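Local atomic coordinates of SusD homolog (Bacteroides thetaiotaomicron, PDB entry 3SGH), a protein that probably binds glycans at the outer membrane of a gut bacterium, as a SusD-like lipoprotein of the kind that serves polysaccharide uptake. Residues E221-S226 against F352-V357. Numbering follows the deposited sequence.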
loop_
_atom_site.group_PDB
_atom_site.type_symbol
_atom_site.label_atom_id
_atom_site.label_comp_id
_atom_site.label_asym_id
_atom_site.label_seq_id
_atom_site.Cartn_x
_atom_site.Cartn_y
_atom_site.Cartn_z
ATOM N N GLU A 221 1.052 17.736 6.036
ATOM C CA GLU A 221 2.258 18.577 6.013
ATOM C C GLU A 221 3.257 18.303 7.135
ATOM O O GLU A 221 4.435 18.586 6.952
ATOM C CB GLU A 221 1.891 20.047 6.073
ATOM C CG GLU A 221 1.113 20.506 4.865
ATOM C CD GLU A 221 1.967 20.667 3.616
ATOM O OE1 GLU A 221 3.155 20.246 3.599
ATOM O OE2 GLU A 221 1.446 21.254 2.625
ATOM N N SER A 222 2.805 17.690 8.218
ATOM C CA SER A 222 3.674 17.415 9.365
ATOM C C SER A 222 3.368 16.063 9.977
ATOM O O SER A 222 2.282 15.483 9.741
ATOM C CB SER A 222 3.489 18.489 10.433
ATOM O OG SER A 222 2.181 18.450 10.966
ATOM N N VAL A 223 4.308 15.550 10.761
ATOM C CA VAL A 223 4.154 14.202 11.361
ATOM C C VAL A 223 2.898 14.050 12.221
ATOM O O VAL A 223 2.344 12.952 12.297
ATOM C CB VAL A 223 5.424 13.728 12.127
ATOM C CG1 VAL A 223 6.584 13.571 11.161
ATOM C CG2 VAL A 223 5.779 14.664 13.276
ATOM N N GLY A 224 2.424 15.140 12.823
ATOM C CA GLY A 224 1.180 15.116 13.613
ATOM C C GLY A 224 -0.063 14.859 12.778
ATOM O O GLY A 224 -1.136 14.607 13.303
ATOM N N ASP A 225 0.081 14.949 11.464
ATOM C CA ASP A 225 -1.007 14.690 10.555
ATOM C C ASP A 225 -1.184 13.203 10.181
ATOM O O ASP A 225 -2.238 12.795 9.655
ATOM C CB ASP A 225 -0.791 15.483 9.259
ATOM C CG ASP A 225 -0.813 16.999 9.457
ATOM O OD1 ASP A 225 -1.382 17.474 10.442
ATOM O OD2 ASP A 225 -0.259 17.744 8.588
ATOM N N SER A 226 -0.145 12.406 10.404
ATOM C CA SER A 226 -0.145 11.013 10.001
ATOM C C SER A 226 -1.251 10.244 10.690
ATOM O O SER A 226 -1.593 10.534 11.837
ATOM C CB SER A 226 1.205 10.372 10.345
ATOM O OG SER A 226 2.255 11.005 9.556
ATOM N N PHE A 352 12.201 10.453 8.530
ATOM C CA PHE A 352 13.078 10.366 9.676
ATOM C C PHE A 352 12.354 10.831 10.930
ATOM O O PHE A 352 12.361 10.134 11.933
ATOM C CB PHE A 352 14.333 11.213 9.512
ATOM C CG PHE A 352 15.448 10.545 8.735
ATOM C CD1 PHE A 352 15.265 10.064 7.446
ATOM C CD2 PHE A 352 16.701 10.417 9.286
ATOM C CE1 PHE A 352 16.338 9.477 6.744
ATOM C CE2 PHE A 352 17.744 9.868 8.553
ATOM C CZ PHE A 352 17.556 9.389 7.311
ATOM N N GLU A 353 11.714 12.001 10.843
ATOM C CA GLU A 353 10.996 12.547 11.965
ATOM C C GLU A 353 9.900 11.605 12.477
ATOM O O GLU A 353 9.748 11.419 13.682
ATOM C CB GLU A 353 10.395 13.927 11.627
ATOM C CG GLU A 353 9.838 14.594 12.876
ATOM C CD GLU A 353 9.237 15.961 12.599
ATOM O OE1 GLU A 353 9.158 16.340 11.399
ATOM O OE2 GLU A 353 8.826 16.623 13.589
ATOM N N GLU A 354 9.113 11.056 11.562
ATOM C CA GLU A 354 8.033 10.147 11.905
ATOM C C GLU A 354 8.511 9.005 12.802
ATOM O O GLU A 354 7.778 8.580 13.717
ATOM C CB GLU A 354 7.470 9.538 10.623
ATOM C CG GLU A 354 6.222 8.709 10.778
ATOM C CD GLU A 354 4.984 9.571 10.992
ATOM O OE1 GLU A 354 4.840 10.609 10.291
ATOM O OE2 GLU A 354 4.141 9.181 11.828
ATOM N N PHE A 355 9.696 8.482 12.497
ATOM C CA PHE A 355 10.261 7.345 13.223
ATOM C C PHE A 355 11.268 7.743 14.302
ATOM O O PHE A 355 11.874 6.868 14.898
ATOM C CB PHE A 355 10.899 6.378 12.238
ATOM C CG PHE A 355 9.893 5.473 11.576
ATOM C CD1 PHE A 355 9.166 5.895 10.464
ATOM C CD2 PHE A 355 9.635 4.215 12.097
ATOM C CE1 PHE A 355 8.223 5.067 9.881
ATOM C CE2 PHE A 355 8.674 3.378 11.509
ATOM C CZ PHE A 355 7.961 3.809 10.406
ATOM N N GLY A 356 11.463 9.032 14.532
ATOM C CA GLY A 356 12.345 9.499 15.619
ATOM C C GLY A 356 13.824 9.266 15.371
ATOM O O GLY A 356 14.623 9.089 16.318
ATOM N N VAL A 357 14.177 9.273 14.095
ATOM C CA VAL A 357 15.525 9.019 13.647
ATOM C C VAL A 357 16.207 10.346 13.313
ATOM O O VAL A 357 15.603 11.243 12.720
ATOM C CB VAL A 357 15.466 8.056 12.444
ATOM C CG1 VAL A 357 16.817 7.821 11.870
ATOM C CG2 VAL A 357 14.789 6.736 12.928
HETATM O O HOH W 1 6.692 17.383 11.086
HETATM O O HOH W 2 3.245 10.743 13.748
#
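E354 reaches from the last turn of helix 340-354 to V223 and S226, in the loop that precedes strand 227-229. E354 CB lies 4.2 Å from V223 CG1, at the margin of contact. CG stands anti to the backbone N (chi1 -172°), and a bend at chi2 (75°) then swings the carboxylate over to S226. At the tip, E354 OE1 accepts a hydrogen bond of 2.7 Å from S226 OG, which comes from the syn side but 33° out of the carboxylate plane; the same OE1 rests 3.5 Å from V223 CG1. OE2 takes a bond from Y228 OH, on the strand that follows, and another from a water that also donates to V223 O. With both oxygens gripped, the rotation of the carboxylate is largely fixed. S226 OG in turn is bonded to A319 N, at the start of helix 319-331. V223 CG1 touches both glutamates, while V223 CG2 meets E353 OE2 at 3.6 Å; a second water bridges V223 N and E353 OE1. D225 OD2 accepts from E221 N and S222 N, tying the end of the 3-10 turn to the two residues before it. A Schellman motif, with G356 at positive phi, closes the C-terminal end of helix 340-354. The contact thus joins a helix C-terminus to the loop between helix 204-217 and strand 227-229, within the alpha-alpha superhelix of SusD-like proteins.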